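Local coordinates for protein aspartate--tRNA(Asp/Asn) ligase (Thermus thermophilus, PDB 1N9W) that attaches L-aspartate to both tRNA(Asp) and tRNA(Asn), first activating it with ATP as Asp-AMP and then transferring it to the acceptor end, at residues A225-L230 against T333-D338; V314-R319 against Y327-G332; R352-E357 against M384-G389. One frame throughout, in Å; residues are numbered along the deposited sequence.

In the fold
All three contacts belong to the class-II catalytic domain and gather at one end of its large, mostly antiparallel sheet. Contact 1 joins the start of helix 227-248 to strand 336-341 and is partly buried, with an apolar pair inside and an arginine and a glutamate toward the outside. Contact 2, at the surface, ties together the connection between neighbouring strands 311-315 and 336-341, relying on ion pairs and one backbone bond. Contact 3 is the buried one: H387, two glycines and a water lie against the arginine predicted to bind L-aspartate, beside a packed histidine and proline. L230 of contact 1 packs on G388 and G389 of contact 3, while Y327 and P328 of contact 2 lie against I353.

Contact 1 of 3, residues A225-L230 against T333-D338; sequences ADEEDL and TTRSFD
E227 and R335 bring the backbones closest, their CA atoms 5.6 Å apart where the first turn of helix 227-248 passes the chain leading into strand 336-341; no hydrogen bond crosses here. R335 is the centre of an inverse gamma turn, and its carbonyl O lies 3.2 Å from E227 CB. The E227 chain then bends at chi2 (-74°), which lays the carboxylate across the extended R335 side chain at about a right angle. OE2 meets aliphatic carbon rather than nitrogen: it is 3.3 Å from R335 CG, and similarly near CB and CD. It stays 4.1 Å from R335 NE, off the guanidinium plane, with none of the arginine hydrogens directed at it. Farther along the arginine, D226 CB lies over one guanidinium face, while NH1 is hydrogen-bonded to Q351 OE1. An alanine in place of E227 would probably uncover the R335 methylenes and deprive the guanidinium of a nearby negative charge. Deeper in, L230 CB comes to the edge of the F337 ring, 3.5 Å from CE2, with CD1 of the leucine 3.9 Å from the same atom. Beyond the segments, F313 meets that ring with its plane nearly perpendicular, and M231 and E234 of the same helix also touch it. At the helix start, D226 OD1 accepts a weak capping bond from E228 N. The contact thus joins helix to sheet by apolar packing inside and, toward the outside, by an attraction between charges that is probably weak and sets no precise bond direction.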
loop_
_atom_site.group_PDB
_atom_site.type_symbol
_atom_site.label_atom_id
_atom_site.label_comp_id
_atom_site.label_asym_id
_atom_site.label_seq_id
_atom_site.Cartn_x
_atom_site.Cartn_y
_atom_site.Cartn_z
ATOM N N ALA B 225 -12.327 -22.160 -10.053
ATOM C CA ALA B 225 -12.887 -23.142 -10.975
ATOM C C ALA B 225 -12.172 -23.035 -12.321
ATOM O O ALA B 225 -11.877 -24.045 -12.951
ATOM C CB ALA B 225 -14.389 -22.901 -11.151
ATOM N N ASP B 226 -11.896 -21.801 -12.744
ATOM C CA ASP B 226 -11.214 -21.520 -14.011
ATOM C C ASP B 226 -10.814 -20.043 -14.079
ATOM O O ASP B 226 -11.002 -19.301 -13.113
ATOM C CB ASP B 226 -12.128 -21.860 -15.193
ATOM C CG ASP B 226 -13.549 -21.363 -14.991
ATOM O OD1 ASP B 226 -13.731 -20.270 -14.405
ATOM O OD2 ASP B 226 -14.489 -22.056 -15.429
ATOM N N GLU B 227 -10.275 -19.608 -15.217
ATOM C CA GLU B 227 -9.856 -18.212 -15.367
ATOM C C GLU B 227 -11.041 -17.249 -15.296
ATOM O O GLU B 227 -10.868 -16.050 -15.070
ATOM C CB GLU B 227 -9.099 -18.002 -16.692
ATOM C CG GLU B 227 -9.974 -17.917 -17.944
ATOM C CD GLU B 227 -10.549 -19.259 -18.373
ATOM O OE1 GLU B 227 -11.303 -19.290 -19.368
ATOM O OE2 GLU B 227 -10.246 -20.282 -17.723
ATOM N N GLU B 228 -12.243 -17.787 -15.474
ATOM C CA GLU B 228 -13.460 -16.989 -15.441
ATOM C C GLU B 228 -13.690 -16.370 -14.068
ATOM O O GLU B 228 -14.351 -15.336 -13.950
ATOM C CB GLU B 228 -14.663 -17.856 -15.825
ATOM C CG GLU B 228 -15.869 -17.067 -16.300
ATOM C CD GLU B 228 -15.542 -16.188 -17.495
ATOM O OE1 GLU B 228 -14.923 -16.698 -18.457
ATOM O OE2 GLU B 228 -15.901 -14.989 -17.476
ATOM N N ASP B 229 -13.161 -17.007 -13.029
ATOM C CA ASP B 229 -13.308 -16.471 -11.676
ATOM C C ASP B 229 -12.501 -15.183 -11.559
ATOM O O ASP B 229 -12.930 -14.229 -10.909
ATOM C CB ASP B 229 -12.816 -17.467 -10.623
ATOM C CG ASP B 229 -13.791 -18.594 -10.390
ATOM O OD1 ASP B 229 -14.999 -18.406 -10.648
ATOM O OD2 ASP B 229 -13.357 -19.668 -9.929
ATOM N N LEU B 230 -11.336 -15.169 -12.204
ATOM C CA LEU B 230 -10.450 -14.013 -12.189
ATOM C C LEU B 230 -11.084 -12.811 -12.890
ATOM O O LEU B 230 -11.046 -11.689 -12.370
ATOM C CB LEU B 230 -9.122 -14.367 -12.861
ATOM C CG LEU B 230 -8.482 -15.685 -12.432
ATOM C CD1 LEU B 230 -7.168 -15.889 -13.176
ATOM C CD2 LEU B 230 -8.246 -15.673 -10.933
ATOM N N THR B 333 -4.820 -23.191 -27.084
ATOM C CA THR B 333 -4.921 -21.981 -26.273
ATOM C C THR B 333 -4.505 -22.176 -24.816
ATOM O O THR B 333 -3.871 -23.172 -24.459
ATOM C CB THR B 333 -6.362 -21.411 -26.293
ATOM O OG1 THR B 333 -7.261 -22.337 -25.671
ATOM C CG2 THR B 333 -6.816 -21.156 -27.722
ATOM N N THR B 334 -4.862 -21.199 -23.988
ATOM C CA THR B 334 -4.560 -21.212 -22.560
ATOM C C THR B 334 -5.661 -20.465 -21.819
ATOM O O THR B 334 -6.427 -19.717 -22.424
ATOM C CB THR B 334 -3.215 -20.517 -22.255
ATOM O OG1 THR B 334 -3.171 -19.248 -22.915
ATOM C CG2 THR B 334 -2.052 -21.369 -22.721
ATOM N N ARG B 335 -5.740 -20.676 -20.509
ATOM C CA ARG B 335 -6.742 -20.010 -19.689
ATOM C C ARG B 335 -6.227 -18.649 -19.234
ATOM O O ARG B 335 -6.267 -18.316 -18.049
ATOM C CB ARG B 335 -7.083 -20.865 -18.473
ATOM C CG ARG B 335 -7.766 -22.165 -18.820
ATOM C CD ARG B 335 -8.124 -22.930 -17.565
ATOM N NE ARG B 335 -8.832 -24.165 -17.875
ATOM C CZ ARG B 335 -9.280 -25.015 -16.961
ATOM N NH1 ARG B 335 -9.092 -24.765 -15.672
ATOM N NH2 ARG B 335 -9.917 -26.117 -17.336
ATOM N N SER B 336 -5.739 -17.871 -20.193
ATOM C CA SER B 336 -5.209 -16.545 -19.925
ATOM C C SER B 336 -6.117 -15.482 -20.536
ATOM O O SER B 336 -6.980 -15.793 -21.361
ATOM C CB SER B 336 -3.801 -16.421 -20.512
ATOM O OG SER B 336 -3.819 -16.661 -21.909
ATOM N N PHE B 337 -5.920 -14.232 -20.121
ATOM C CA PHE B 337 -6.715 -13.116 -20.624
ATOM C C PHE B 337 -6.002 -11.776 -20.416
ATOM O O PHE B 337 -5.149 -11.641 -19.539
ATOM C CB PHE B 337 -8.092 -13.088 -19.936
ATOM C CG PHE B 337 -8.037 -12.819 -18.449
ATOM C CD1 PHE B 337 -7.843 -11.528 -17.963
ATOM C CD2 PHE B 337 -8.149 -13.864 -17.537
ATOM C CE1 PHE B 337 -7.762 -11.280 -16.591
ATOM C CE2 PHE B 337 -8.070 -13.626 -16.163
ATOM C CZ PHE B 337 -7.873 -12.333 -15.693
ATOM N N ASP B 338 -6.360 -10.798 -21.242
ATOM C CA ASP B 338 -5.799 -9.458 -21.176
ATOM C C ASP B 338 -6.965 -8.501 -21.175
ATOM O O ASP B 338 -7.937 -8.715 -21.895
ATOM C CB ASP B 338 -4.924 -9.181 -22.397
ATOM C CG ASP B 338 -3.478 -9.533 -22.168
ATOM O OD1 ASP B 338 -3.196 -10.325 -21.247
ATOM O OD2 ASP B 338 -2.616 -9.019 -22.916
#

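Contact 2 of 3, residues V314-R319 against Y327-G332; sequences VTRYPR and YPEEDG
R316 and E329 meet within the loop that links two neighbouring antiparallel strands of the class-II synthetase sheet, 311-315 and 336-341, and with D331 they form a salt-bridge network. The carboxylate of E329 approaches over one face of the R316 guanidinium, offset toward its rim, with the two planes almost perpendicular at 85°. OE2 alone does the touching, 2.9 Å from R316 NH2 and 3.1 Å from both NE and CZ. Coming from above the plane, it makes an ion pair that rests on charge more than on aligned N-H bonds. A bend of the arginine chain at chi2 (-64°) turns its end toward the glutamate. D331 crosses R316 at about a right angle and adds a longer, weaker pair, OD2 to NH1 at 3.9 Å, the oxygen again displaced from the guanidinium plane. Its other oxygen, OD1, is hydrogen-bonded to T333 OG1, which should help fix the carboxylate, while E329 OE1 has a long, weak ion pair with R335 NE. Between E329 and D331, E330 is the centre of an inverse gamma turn.

R319 turns its guanidinium to a different kind of partner. Its chain bends at chi3 and crosses the ring of P328 obliquely, laying the guanidinium against the proline, whose CG lies over the centre of the group, 3.9 Å from its plane. P328 CB also packs on the chain, 3.8 Å from R319 CD. Next to P318 and G332, whose CA atoms are the nearest pair, R319 N donates to G332 O at 2.9 Å, a nearly straight bond of 165°, and the same carbonyl oxygen lies 3.2 Å from R319 CG.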
loop_
_atom_site.group_PDB
_atom_site.type_symbol
_atom_site.label_atom_id
_atom_site.label_comp_id
_atom_site.label_asym_id
_atom_site.label_seq_id
_atom_site.Cartn_x
_atom_site.Cartn_y
_atom_site.Cartn_z
ATOM N N VAL B 314 -9.737 -9.941 -23.824
ATOM C CA VAL B 314 -9.199 -10.766 -24.902
ATOM C C VAL B 314 -8.816 -12.092 -24.247
ATOM O O VAL B 314 -7.841 -12.165 -23.500
ATOM C CB VAL B 314 -7.942 -10.133 -25.540
ATOM C CG1 VAL B 314 -7.456 -10.988 -26.698
ATOM C CG2 VAL B 314 -8.258 -8.732 -26.025
ATOM N N THR B 315 -9.588 -13.135 -24.539
ATOM C CA THR B 315 -9.371 -14.452 -23.952
ATOM C C THR B 315 -8.718 -15.485 -24.860
ATOM O O THR B 315 -8.593 -15.284 -26.066
ATOM C CB THR B 315 -10.694 -15.047 -23.468
ATOM O OG1 THR B 315 -11.582 -15.163 -24.583
ATOM C CG2 THR B 315 -11.332 -14.154 -22.411
ATOM N N ARG B 316 -8.321 -16.603 -24.252
ATOM C CA ARG B 316 -7.686 -17.729 -24.939
ATOM C C ARG B 316 -6.529 -17.359 -25.859
ATOM O O ARG B 316 -6.701 -17.244 -27.070
ATOM C CB ARG B 316 -8.732 -18.517 -25.738
ATOM C CG ARG B 316 -9.789 -19.217 -24.892
ATOM C CD ARG B 316 -9.188 -20.287 -23.991
ATOM N NE ARG B 316 -10.206 -20.966 -23.195
ATOM C CZ ARG B 316 -11.184 -21.709 -23.707
ATOM N NH1 ARG B 316 -11.278 -21.875 -25.021
ATOM N NH2 ARG B 316 -12.073 -22.283 -22.905
ATOM N N TYR B 317 -5.345 -17.188 -25.281
ATOM C CA TYR B 317 -4.153 -16.858 -26.055
ATOM C C TYR B 317 -3.397 -18.139 -26.404
ATOM O O TYR B 317 -3.492 -19.134 -25.686
ATOM C CB TYR B 317 -3.230 -15.934 -25.260
ATOM C CG TYR B 317 -3.598 -14.467 -25.301
ATOM C CD1 TYR B 317 -4.782 -14.002 -24.730
ATOM C CD2 TYR B 317 -2.753 -13.541 -25.910
ATOM C CE1 TYR B 317 -5.113 -12.648 -24.764
ATOM C CE2 TYR B 317 -3.075 -12.188 -25.952
ATOM C CZ TYR B 317 -4.256 -11.748 -25.378
ATOM O OH TYR B 317 -4.583 -10.415 -25.422
ATOM N N PRO B 318 -2.647 -18.133 -27.521
ATOM C CA PRO B 318 -1.870 -19.303 -27.955
ATOM C C PRO B 318 -0.799 -19.662 -26.924
ATOM O O PRO B 318 -0.106 -18.783 -26.416
ATOM C CB PRO B 318 -1.254 -18.837 -29.273
ATOM C CG PRO B 318 -2.280 -17.891 -29.801
ATOM C CD PRO B 318 -2.648 -17.096 -28.570
ATOM N N ARG B 319 -0.659 -20.945 -26.619
ATOM C CA ARG B 319 0.336 -21.367 -25.647
ATOM C C ARG B 319 1.712 -20.777 -25.928
ATOM O O ARG B 319 2.479 -20.497 -25.003
ATOM C CB ARG B 319 0.452 -22.888 -25.611
ATOM C CG ARG B 319 -0.717 -23.601 -24.970
ATOM C CD ARG B 319 -0.327 -25.036 -24.677
ATOM N NE ARG B 319 0.895 -25.089 -23.876
ATOM C CZ ARG B 319 1.571 -26.204 -23.606
ATOM N NH1 ARG B 319 1.148 -27.369 -24.075
ATOM N NH2 ARG B 319 2.670 -26.153 -22.866
ATOM N N TYR B 327 -1.927 -22.164 -17.476
ATOM C CA TYR B 327 -2.742 -23.367 -17.599
ATOM C C TYR B 327 -3.118 -23.589 -19.065
ATOM O O TYR B 327 -3.840 -22.788 -19.659
ATOM C CB TYR B 327 -4.018 -23.243 -16.758
ATOM C CG TYR B 327 -4.691 -24.565 -16.458
ATOM C CD1 TYR B 327 -4.403 -25.265 -15.286
ATOM C CD2 TYR B 327 -5.585 -25.135 -17.361
ATOM C CE1 TYR B 327 -4.988 -26.505 -15.023
ATOM C CE2 TYR B 327 -6.176 -26.376 -17.110
ATOM C CZ TYR B 327 -5.871 -27.056 -15.939
ATOM O OH TYR B 327 -6.440 -28.287 -15.688
ATOM N N PRO B 328 -2.616 -24.682 -19.668
ATOM C CA PRO B 328 -2.889 -25.024 -21.066
ATOM C C PRO B 328 -4.324 -25.465 -21.329
ATOM O O PRO B 328 -4.988 -26.023 -20.459
ATOM C CB PRO B 328 -1.897 -26.148 -21.348
ATOM C CG PRO B 328 -0.776 -25.866 -20.398
ATOM C CD PRO B 328 -1.528 -25.522 -19.141
ATOM N N GLU B 329 -4.790 -25.212 -22.546
ATOM C CA GLU B 329 -6.129 -25.599 -22.962
ATOM C C GLU B 329 -5.886 -26.612 -24.074
ATOM O O GLU B 329 -4.871 -26.545 -24.766
ATOM C CB GLU B 329 -6.883 -24.380 -23.491
ATOM C CG GLU B 329 -8.407 -24.499 -23.458
ATOM C CD GLU B 329 -8.969 -24.495 -22.043
ATOM O OE1 GLU B 329 -8.529 -25.330 -21.227
ATOM O OE2 GLU B 329 -9.847 -23.655 -21.749
ATOM N N GLU B 330 -6.796 -27.558 -24.257
ATOM C CA GLU B 330 -6.593 -28.549 -25.311
ATOM C C GLU B 330 -7.217 -28.138 -26.636
ATOM O O GLU B 330 -8.224 -28.689 -27.071
ATOM C CB GLU B 330 -7.120 -29.917 -24.886
ATOM C CG GLU B 330 -6.803 -30.985 -25.913
ATOM C CD GLU B 330 -5.386 -30.862 -26.435
ATOM O OE1 GLU B 330 -4.438 -31.092 -25.648
ATOM O OE2 GLU B 330 -5.210 -30.522 -27.625
ATOM N N ASP B 331 -6.586 -27.154 -27.265
ATOM C CA ASP B 331 -7.008 -26.625 -28.552
ATOM C C ASP B 331 -5.930 -25.632 -28.948
ATOM O O ASP B 331 -6.090 -24.844 -29.881
ATOM C CB ASP B 331 -8.393 -25.957 -28.451
ATOM C CG ASP B 331 -8.440 -24.842 -27.425
ATOM O OD1 ASP B 331 -7.692 -24.915 -26.427
ATOM O OD2 ASP B 331 -9.246 -23.904 -27.602
ATOM N N GLY B 332 -4.820 -25.702 -28.218
ATOM C CA GLY B 332 -3.688 -24.831 -28.470
ATOM C C GLY B 332 -3.665 -23.570 -27.625
ATOM O O GLY B 332 -2.613 -22.951 -27.461
#

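Contact 3 of 3, residues R352-E357 against M384-G389; sequences RIHRYE and MPPHGG
H354 carries its ring between the backbone N and the carbonyl carbon (chi1 53°), a torsion that brings one imidazole face against P386. The CA of that proline stands 3.7 Å from the ring centroid, only 14° off the normal, in a CH-pi contact. At the ring's edge lies M384 O, 3.2 Å from H354 CB; this carbonyl also accepts a hydrogen bond from S86 OG of the second subunit. ND1 of H354 is 2.9 Å from a water that donates to R352 O and accepts from H387 N, and this single molecule bridges the two segments. Beside the water they are also joined directly: R352 N donates to H387 O at 3.0 Å.

Strand 387-393 and the following helix 394-402 correspond to motif 3 of class-II synthetases, and R352, predicted to bind L-aspartate, reaches along the beginning of that strand. Its chain bends at chi2 (-71°) and crosses the H387 side chain at about a right angle, with CG 3.4 Å from CE1. The guanidinium then passes G389, whose carbonyl oxygen sits over one of its faces, 3.1 Å from NH2 but poorly angled for a hydrogen bond. E220 forms the salt bridge with R352 NH2 and shares a weak hydrogen bond with H387 ND1, whereas H387 NE2 is buried without a polar partner.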
loop_
_atom_site.group_PDB
_atom_site.type_symbol
_atom_site.label_atom_id
_atom_site.label_comp_id
_atom_site.label_asym_id
_atom_site.label_seq_id
_atom_site.Cartn_x
_atom_site.Cartn_y
_atom_site.Cartn_z
ATOM N N ARG B 352 -2.984 -20.461 -13.610
ATOM C CA ARG B 352 -1.650 -21.045 -13.735
ATOM C C ARG B 352 -1.782 -22.559 -13.597
ATOM O O ARG B 352 -2.868 -23.069 -13.335
ATOM C CB ARG B 352 -0.705 -20.561 -12.621
ATOM C CG ARG B 352 -1.046 -19.227 -11.961
ATOM C CD ARG B 352 -0.813 -18.055 -12.888
ATOM N NE ARG B 352 -1.061 -16.772 -12.241
ATOM C CZ ARG B 352 -0.932 -15.602 -12.859
ATOM N NH1 ARG B 352 -0.560 -15.562 -14.131
ATOM N NH2 ARG B 352 -1.179 -14.471 -12.210
ATOM N N ILE B 353 -0.666 -23.266 -13.762
ATOM C CA ILE B 353 -0.633 -24.723 -13.635
ATOM C C ILE B 353 -0.250 -25.062 -12.191
ATOM O O ILE B 353 0.735 -24.539 -11.670
ATOM C CB ILE B 353 0.418 -25.344 -14.592
ATOM C CG1 ILE B 353 0.046 -25.029 -16.044
ATOM C CG2 ILE B 353 0.508 -26.853 -14.374
ATOM C CD1 ILE B 353 1.124 -25.390 -17.045
ATOM N N HIS B 354 -1.015 -25.943 -11.550
ATOM C CA HIS B 354 -0.743 -26.311 -10.158
ATOM C C HIS B 354 -0.139 -27.692 -9.958
ATOM O O HIS B 354 0.472 -27.957 -8.923
ATOM C CB HIS B 354 -2.018 -26.211 -9.330
ATOM C CG HIS B 354 -3.168 -26.980 -9.899
ATOM N ND1 HIS B 354 -3.823 -26.593 -11.047
ATOM C CD2 HIS B 354 -3.793 -28.100 -9.467
ATOM C CE1 HIS B 354 -4.807 -27.441 -11.297
ATOM N NE2 HIS B 354 -4.810 -28.362 -10.355
ATOM N N ARG B 355 -0.318 -28.575 -10.932
ATOM C CA ARG B 355 0.223 -29.925 -10.825
ATOM C C ARG B 355 1.684 -29.971 -11.247
ATOM O O ARG B 355 2.056 -29.461 -12.301
ATOM C CB ARG B 355 -0.598 -30.896 -11.678
ATOM C CG ARG B 355 -1.862 -31.412 -10.998
ATOM C CD ARG B 355 -1.583 -32.588 -10.053
ATOM N NE ARG B 355 -1.342 -33.839 -10.779
ATOM C CZ ARG B 355 -0.174 -34.205 -11.308
ATOM N NH1 ARG B 355 0.894 -33.425 -11.196
ATOM N NH2 ARG B 355 -0.077 -35.356 -11.959
ATOM N N TYR B 356 2.507 -30.582 -10.406
ATOM C CA TYR B 356 3.929 -30.705 -10.679
ATOM C C TYR B 356 4.160 -31.371 -12.027
ATOM O O TYR B 356 4.903 -30.860 -12.864
ATOM C CB TYR B 356 4.600 -31.538 -9.594
ATOM C CG TYR B 356 6.064 -31.793 -9.845
ATOM C CD1 TYR B 356 7.003 -30.778 -9.682
ATOM C CD2 TYR B 356 6.514 -33.053 -10.236
ATOM C CE1 TYR B 356 8.356 -31.013 -9.893
ATOM C CE2 TYR B 356 7.867 -33.298 -10.451
ATOM C CZ TYR B 356 8.780 -32.276 -10.275
ATOM O OH TYR B 356 10.120 -32.517 -10.455
ATOM N N GLU B 357 3.525 -32.519 -12.229
ATOM C CA GLU B 357 3.671 -33.244 -13.482
ATOM C C GLU B 357 3.358 -32.378 -14.693
ATOM O O GLU B 357 4.085 -32.406 -15.680
ATOM C CB GLU B 357 2.774 -34.485 -13.494
ATOM C CG GLU B 357 3.318 -35.636 -12.666
ATOM C CD GLU B 357 4.769 -35.951 -13.001
ATOM O OE1 GLU B 357 5.081 -36.159 -14.197
ATOM O OE2 GLU B 357 5.601 -35.985 -12.068
ATOM N N MET B 384 -0.357 -27.689 -4.309
ATOM C CA MET B 384 -0.720 -26.315 -4.625
ATOM C C MET B 384 -2.084 -26.445 -5.301
ATOM O O MET B 384 -2.225 -27.146 -6.304
ATOM C CB MET B 384 0.289 -25.697 -5.599
ATOM C CG MET B 384 0.190 -24.186 -5.692
ATOM S SD MET B 384 0.744 -23.328 -4.199
ATOM C CE MET B 384 2.139 -22.566 -4.827
ATOM N N PRO B 385 -3.111 -25.782 -4.756
ATOM C CA PRO B 385 -4.464 -25.843 -5.317
ATOM C C PRO B 385 -4.641 -25.079 -6.624
ATOM O O PRO B 385 -3.865 -24.176 -6.929
ATOM C CB PRO B 385 -5.311 -25.252 -4.202
ATOM C CG PRO B 385 -4.403 -24.169 -3.674
ATOM C CD PRO B 385 -3.065 -24.877 -3.592
ATOM N N PRO B 386 -5.665 -25.439 -7.419
ATOM C CA PRO B 386 -5.864 -24.713 -8.676
ATOM C C PRO B 386 -5.989 -23.225 -8.353
ATOM O O PRO B 386 -6.765 -22.833 -7.479
ATOM C CB PRO B 386 -7.155 -25.318 -9.229
ATOM C CG PRO B 386 -7.876 -25.785 -8.005
ATOM C CD PRO B 386 -6.767 -26.387 -7.181
ATOM N N HIS B 387 -5.226 -22.401 -9.059
ATOM C CA HIS B 387 -5.237 -20.977 -8.794
ATOM C C HIS B 387 -4.916 -20.155 -10.024
ATOM O O HIS B 387 -4.567 -20.689 -11.075
ATOM C CB HIS B 387 -4.220 -20.666 -7.700
ATOM C CG HIS B 387 -2.818 -21.053 -8.059
ATOM N ND1 HIS B 387 -1.992 -20.249 -8.814
ATOM C CD2 HIS B 387 -2.104 -22.172 -7.786
ATOM C CE1 HIS B 387 -0.829 -20.853 -8.986
ATOM N NE2 HIS B 387 -0.872 -22.021 -8.374
ATOM N N GLY B 388 -5.035 -18.843 -9.868
ATOM C CA GLY B 388 -4.752 -17.928 -10.954
ATOM C C GLY B 388 -4.620 -16.512 -10.426
ATOM O O GLY B 388 -4.788 -16.270 -9.234
ATOM N N GLY B 389 -4.319 -15.574 -11.310
ATOM C CA GLY B 389 -4.173 -14.199 -10.885
ATOM C C GLY B 389 -3.984 -13.257 -12.051
ATOM O O GLY B 389 -4.008 -13.665 -13.216
HETATM O O HOH W 1 -4.717 -23.945 -11.669
#